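Local atomic coordinates of cytochrome P450 RhF (Acinetobacter radioresistens, PDB entry 6RO8), a protein that serves, in this N-terminal heme domain of a longer fusion protein, as a cytochrome P450 that probably inserts oxygen into organic substrates. Residues C95-M109 against Q210-E222. Sequence-based numbering, arbitrary orientation.
Sequences CPEALKILEKYKYGM and QLEVAEGVGQFWE
With CG anti to its carbonyl carbon (chi1 -67°), Tyr105 lays its ring over the backbone at Gly218 and Gln219, while Trp221, with CG anti to the backbone N (chi1 -177°), turns one face of its indole to the backbone of Tyr107 and Gly108. Gly218, which has no side chain, puts its C 3.6 Å above the plane of the Tyr105 ring, and Gln219 N lies over the ring centre. Tyr105 OH donates to Glu215 OE1 at 2.6 Å, meeting its syn lone pair; the carboxylate plane stands nearly perpendicular to the ring. Gln219 NE2 reaches the same oxygen at 3.1 Å on the anti side, tilted out of the carboxylate plane, so two donors grip Glu215 OE1. Tyr107 CA makes a CH-pi contact over the five-membered ring of Trp221, 3.9 Å from its centroid, and the Tyr107 ring turns its edge to Trp221 CB. Towards the N-terminal ends, Ile101 CD1 reaches Leu211 CG at 3.7 Å, and Ala98 CB packs on Ala214 CB. Leu102 CD2 and Tyr107 CE1 both touch Val217 CG1. His261 of helix 257-270 stacks on Trp221, and Asn258 ND2 hydrogen-bonds to Gly108 O. The axes of helix 96-104, ended by a Schellman motif with Lys106 at C-prime, and residues 210-222 run 20° apart, 8.6 Å at closest, consistent with B' packing along G in the distal lid of the P450 fold, the following chain leading toward the pocket.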
# COMPACT_ATOMS: atom_id res chain seq x y z
N CYS A 95 -16.49 1.65 17.85
CA CYS A 95 -17.41 2.02 18.91
C CYS A 95 -18.82 1.60 18.50
O CYS A 95 -19.15 1.56 17.31
CB CYS A 95 -17.32 3.53 19.21
SG CYS A 95 -16.27 3.96 20.73
N PRO A 96 -19.66 1.22 19.47
CA PRO A 96 -20.93 0.54 19.13
C PRO A 96 -21.84 1.30 18.19
O PRO A 96 -22.61 0.68 17.44
CB PRO A 96 -21.60 0.37 20.51
CG PRO A 96 -20.53 0.34 21.47
CD PRO A 96 -19.44 1.29 20.91
N GLU A 97 -21.82 2.63 18.25
CA GLU A 97 -22.66 3.40 17.35
C GLU A 97 -22.09 3.39 15.93
O GLU A 97 -22.84 3.56 14.95
CB GLU A 97 -22.83 4.83 17.89
CG GLU A 97 -23.56 4.92 19.23
CD GLU A 97 -25.05 4.56 19.16
OE1 GLU A 97 -25.65 4.25 20.22
OE2 GLU A 97 -25.62 4.59 18.04
N ALA A 98 -20.79 3.17 15.77
CA ALA A 98 -20.26 2.94 14.44
C ALA A 98 -20.74 1.60 13.90
O ALA A 98 -21.01 1.46 12.70
CB ALA A 98 -18.73 3.00 14.47
N LEU A 99 -20.86 0.60 14.77
CA LEU A 99 -21.20 -0.74 14.32
C LEU A 99 -22.59 -0.76 13.69
O LEU A 99 -22.83 -1.53 12.75
CB LEU A 99 -21.10 -1.72 15.49
CG LEU A 99 -19.65 -2.10 15.83
CD1 LEU A 99 -19.57 -3.06 16.99
CD2 LEU A 99 -18.97 -2.69 14.60
N LYS A 100 -23.49 0.10 14.15
CA LYS A 100 -24.82 0.09 13.57
C LYS A 100 -24.97 1.04 12.41
O LYS A 100 -25.86 0.82 11.57
CB LYS A 100 -25.85 0.43 14.60
CG LYS A 100 -26.40 -0.81 15.09
CD LYS A 100 -25.34 -1.74 15.81
CE LYS A 100 -25.80 -3.18 15.95
NZ LYS A 100 -27.22 -3.17 16.31
N ILE A 101 -24.08 2.02 12.26
CA ILE A 101 -24.04 2.74 11.00
C ILE A 101 -23.76 1.73 9.90
O ILE A 101 -24.52 1.60 8.93
CB ILE A 101 -23.00 3.87 11.05
CG1 ILE A 101 -23.52 5.03 11.90
CG2 ILE A 101 -22.66 4.32 9.64
CD1 ILE A 101 -22.42 5.93 12.48
N LEU A 102 -22.75 0.88 10.14
CA LEU A 102 -22.42 -0.20 9.22
C LEU A 102 -23.59 -1.16 9.03
O LEU A 102 -23.85 -1.61 7.91
CB LEU A 102 -21.18 -0.93 9.72
CG LEU A 102 -19.88 -0.11 9.72
CD1 LEU A 102 -18.69 -0.87 10.32
CD2 LEU A 102 -19.55 0.36 8.32
N GLU A 103 -24.29 -1.50 10.12
CA GLU A 103 -25.45 -2.37 10.01
C GLU A 103 -26.51 -1.76 9.10
O GLU A 103 -27.18 -2.47 8.34
CB GLU A 103 -26.04 -2.63 11.40
CG GLU A 103 -25.54 -3.88 12.07
CD GLU A 103 -26.14 -5.12 11.46
OE1 GLU A 103 -27.29 -5.04 10.98
OE2 GLU A 103 -25.46 -6.16 11.46
N LYS A 104 -26.69 -0.43 9.18
CA LYS A 104 -27.64 0.25 8.30
C LYS A 104 -27.30 -0.00 6.84
O LYS A 104 -28.20 -0.23 6.02
CB LYS A 104 -27.65 1.75 8.61
CG LYS A 104 -28.57 2.56 7.68
CD LYS A 104 -27.86 3.78 7.05
CE LYS A 104 -28.80 4.56 6.10
NZ LYS A 104 -28.77 4.07 4.67
N TYR A 105 -26.02 0.01 6.49
CA TYR A 105 -25.58 -0.27 5.14
C TYR A 105 -25.41 -1.76 4.86
O TYR A 105 -24.94 -2.13 3.78
CB TYR A 105 -24.28 0.49 4.83
CG TYR A 105 -24.48 1.98 4.81
CD1 TYR A 105 -25.04 2.61 3.70
CD2 TYR A 105 -24.17 2.76 5.91
CE1 TYR A 105 -25.26 3.98 3.68
CE2 TYR A 105 -24.38 4.12 5.90
CZ TYR A 105 -24.93 4.73 4.79
OH TYR A 105 -25.14 6.09 4.78
N LYS A 106 -25.82 -2.62 5.80
CA LYS A 106 -25.59 -4.07 5.72
C LYS A 106 -24.18 -4.37 5.22
O LYS A 106 -23.96 -5.13 4.28
CB LYS A 106 -26.64 -4.75 4.83
CG LYS A 106 -28.08 -4.65 5.35
CD LYS A 106 -28.32 -5.48 6.60
CE LYS A 106 -29.67 -5.14 7.28
NZ LYS A 106 -29.56 -4.89 8.76
N TYR A 107 -23.21 -3.74 5.88
CA TYR A 107 -21.81 -3.85 5.47
C TYR A 107 -21.33 -5.28 5.64
O TYR A 107 -21.49 -5.89 6.70
CB TYR A 107 -20.97 -2.89 6.31
CG TYR A 107 -19.49 -2.84 6.05
CD1 TYR A 107 -18.97 -2.17 4.95
CD2 TYR A 107 -18.59 -3.40 6.96
CE1 TYR A 107 -17.58 -2.09 4.73
CE2 TYR A 107 -17.22 -3.33 6.76
CZ TYR A 107 -16.72 -2.67 5.65
OH TYR A 107 -15.35 -2.61 5.47
N GLY A 108 -20.74 -5.83 4.58
CA GLY A 108 -20.44 -7.25 4.60
C GLY A 108 -19.06 -7.60 4.10
O GLY A 108 -18.85 -8.64 3.48
N MET A 109 -18.10 -6.73 4.38
CA MET A 109 -16.74 -6.96 3.91
C MET A 109 -16.15 -8.19 4.57
O MET A 109 -16.06 -8.25 5.79
CB MET A 109 -15.88 -5.75 4.21
CG MET A 109 -14.44 -5.96 3.93
SD MET A 109 -14.05 -5.54 2.25
CE MET A 109 -12.66 -6.63 2.02
N GLN A 210 -15.09 8.92 14.26
CA GLN A 210 -15.44 7.51 14.12
C GLN A 210 -16.80 7.34 13.45
O GLN A 210 -16.98 6.45 12.60
CB GLN A 210 -15.41 6.82 15.49
CG GLN A 210 -13.99 6.53 15.97
CD GLN A 210 -13.93 6.10 17.43
OE1 GLN A 210 -14.94 5.69 18.01
NE2 GLN A 210 -12.75 6.20 18.04
N LEU A 211 -17.76 8.19 13.79
CA LEU A 211 -19.07 8.10 13.15
C LEU A 211 -18.98 8.46 11.67
O LEU A 211 -19.49 7.73 10.81
CB LEU A 211 -20.06 8.99 13.87
CG LEU A 211 -20.89 8.30 14.95
CD1 LEU A 211 -20.05 7.31 15.74
CD2 LEU A 211 -21.50 9.34 15.88
N GLU A 212 -18.34 9.60 11.35
CA GLU A 212 -18.19 10.00 9.96
C GLU A 212 -17.50 8.92 9.16
O GLU A 212 -17.93 8.59 8.05
CB GLU A 212 -17.39 11.30 9.87
CG GLU A 212 -17.68 12.29 10.97
CD GLU A 212 -16.94 13.60 10.78
OE1 GLU A 212 -17.28 14.58 11.49
OE2 GLU A 212 -16.03 13.65 9.92
N VAL A 213 -16.42 8.36 9.71
CA VAL A 213 -15.69 7.31 9.01
C VAL A 213 -16.58 6.10 8.77
O VAL A 213 -16.57 5.51 7.68
CB VAL A 213 -14.41 6.92 9.78
CG1 VAL A 213 -13.62 5.92 8.99
CG2 VAL A 213 -13.55 8.15 10.05
N ALA A 214 -17.38 5.73 9.78
CA ALA A 214 -18.31 4.62 9.62
C ALA A 214 -19.32 4.90 8.51
O ALA A 214 -19.54 4.06 7.63
CB ALA A 214 -19.02 4.32 10.94
N GLU A 215 -19.94 6.08 8.54
CA GLU A 215 -20.77 6.52 7.43
C GLU A 215 -20.03 6.40 6.10
O GLU A 215 -20.52 5.77 5.15
CB GLU A 215 -21.23 7.96 7.66
CG GLU A 215 -22.56 8.07 8.38
CD GLU A 215 -23.71 7.52 7.55
OE1 GLU A 215 -23.53 7.35 6.32
OE2 GLU A 215 -24.78 7.24 8.13
N GLY A 216 -18.81 6.96 6.03
CA GLY A 216 -18.05 6.89 4.79
C GLY A 216 -17.79 5.46 4.34
O GLY A 216 -18.00 5.12 3.18
N VAL A 217 -17.34 4.62 5.27
CA VAL A 217 -17.12 3.21 4.95
C VAL A 217 -18.42 2.55 4.51
O VAL A 217 -18.46 1.81 3.52
CB VAL A 217 -16.50 2.50 6.18
CG1 VAL A 217 -16.58 0.99 6.05
CG2 VAL A 217 -15.05 2.95 6.35
N GLY A 218 -19.52 2.82 5.23
CA GLY A 218 -20.79 2.22 4.86
C GLY A 218 -21.23 2.61 3.46
O GLY A 218 -21.59 1.77 2.64
N GLN A 219 -21.19 3.92 3.17
CA GLN A 219 -21.55 4.38 1.83
C GLN A 219 -20.65 3.76 0.77
O GLN A 219 -21.13 3.30 -0.27
CB GLN A 219 -21.48 5.90 1.78
CG GLN A 219 -22.40 6.57 2.77
CD GLN A 219 -22.23 8.07 2.74
OE1 GLN A 219 -21.53 8.60 1.88
NE2 GLN A 219 -22.87 8.76 3.68
N PHE A 220 -19.34 3.73 1.03
CA PHE A 220 -18.40 3.03 0.17
C PHE A 220 -18.89 1.63 -0.17
O PHE A 220 -18.90 1.22 -1.33
CB PHE A 220 -17.03 2.99 0.86
CG PHE A 220 -15.88 2.70 -0.06
CD1 PHE A 220 -16.07 2.59 -1.43
CD2 PHE A 220 -14.60 2.53 0.46
CE1 PHE A 220 -15.00 2.32 -2.26
CE2 PHE A 220 -13.54 2.27 -0.36
CZ PHE A 220 -13.74 2.16 -1.73
N TRP A 221 -19.29 0.86 0.84
CA TRP A 221 -19.85 -0.46 0.61
C TRP A 221 -21.07 -0.39 -0.30
O TRP A 221 -21.19 -1.14 -1.27
CB TRP A 221 -20.21 -1.13 1.94
CG TRP A 221 -20.72 -2.53 1.78
CD1 TRP A 221 -22.02 -2.94 1.83
CD2 TRP A 221 -19.93 -3.70 1.55
NE1 TRP A 221 -22.09 -4.30 1.64
CE2 TRP A 221 -20.82 -4.79 1.47
CE3 TRP A 221 -18.56 -3.93 1.41
CZ2 TRP A 221 -20.39 -6.09 1.24
CZ3 TRP A 221 -18.13 -5.22 1.18
CH2 TRP A 221 -19.04 -6.29 1.10
N GLU A 222 -22.00 0.51 0.02
CA GLU A 222 -23.20 0.66 -0.79
C GLU A 222 -22.86 1.05 -2.21
O GLU A 222 -23.43 0.51 -3.16
CB GLU A 222 -24.13 1.68 -0.16
CG GLU A 222 -25.49 1.71 -0.77
CD GLU A 222 -26.44 2.52 0.07
OE1 GLU A 222 -26.06 3.66 0.42
OE2 GLU A 222 -27.55 2.03 0.38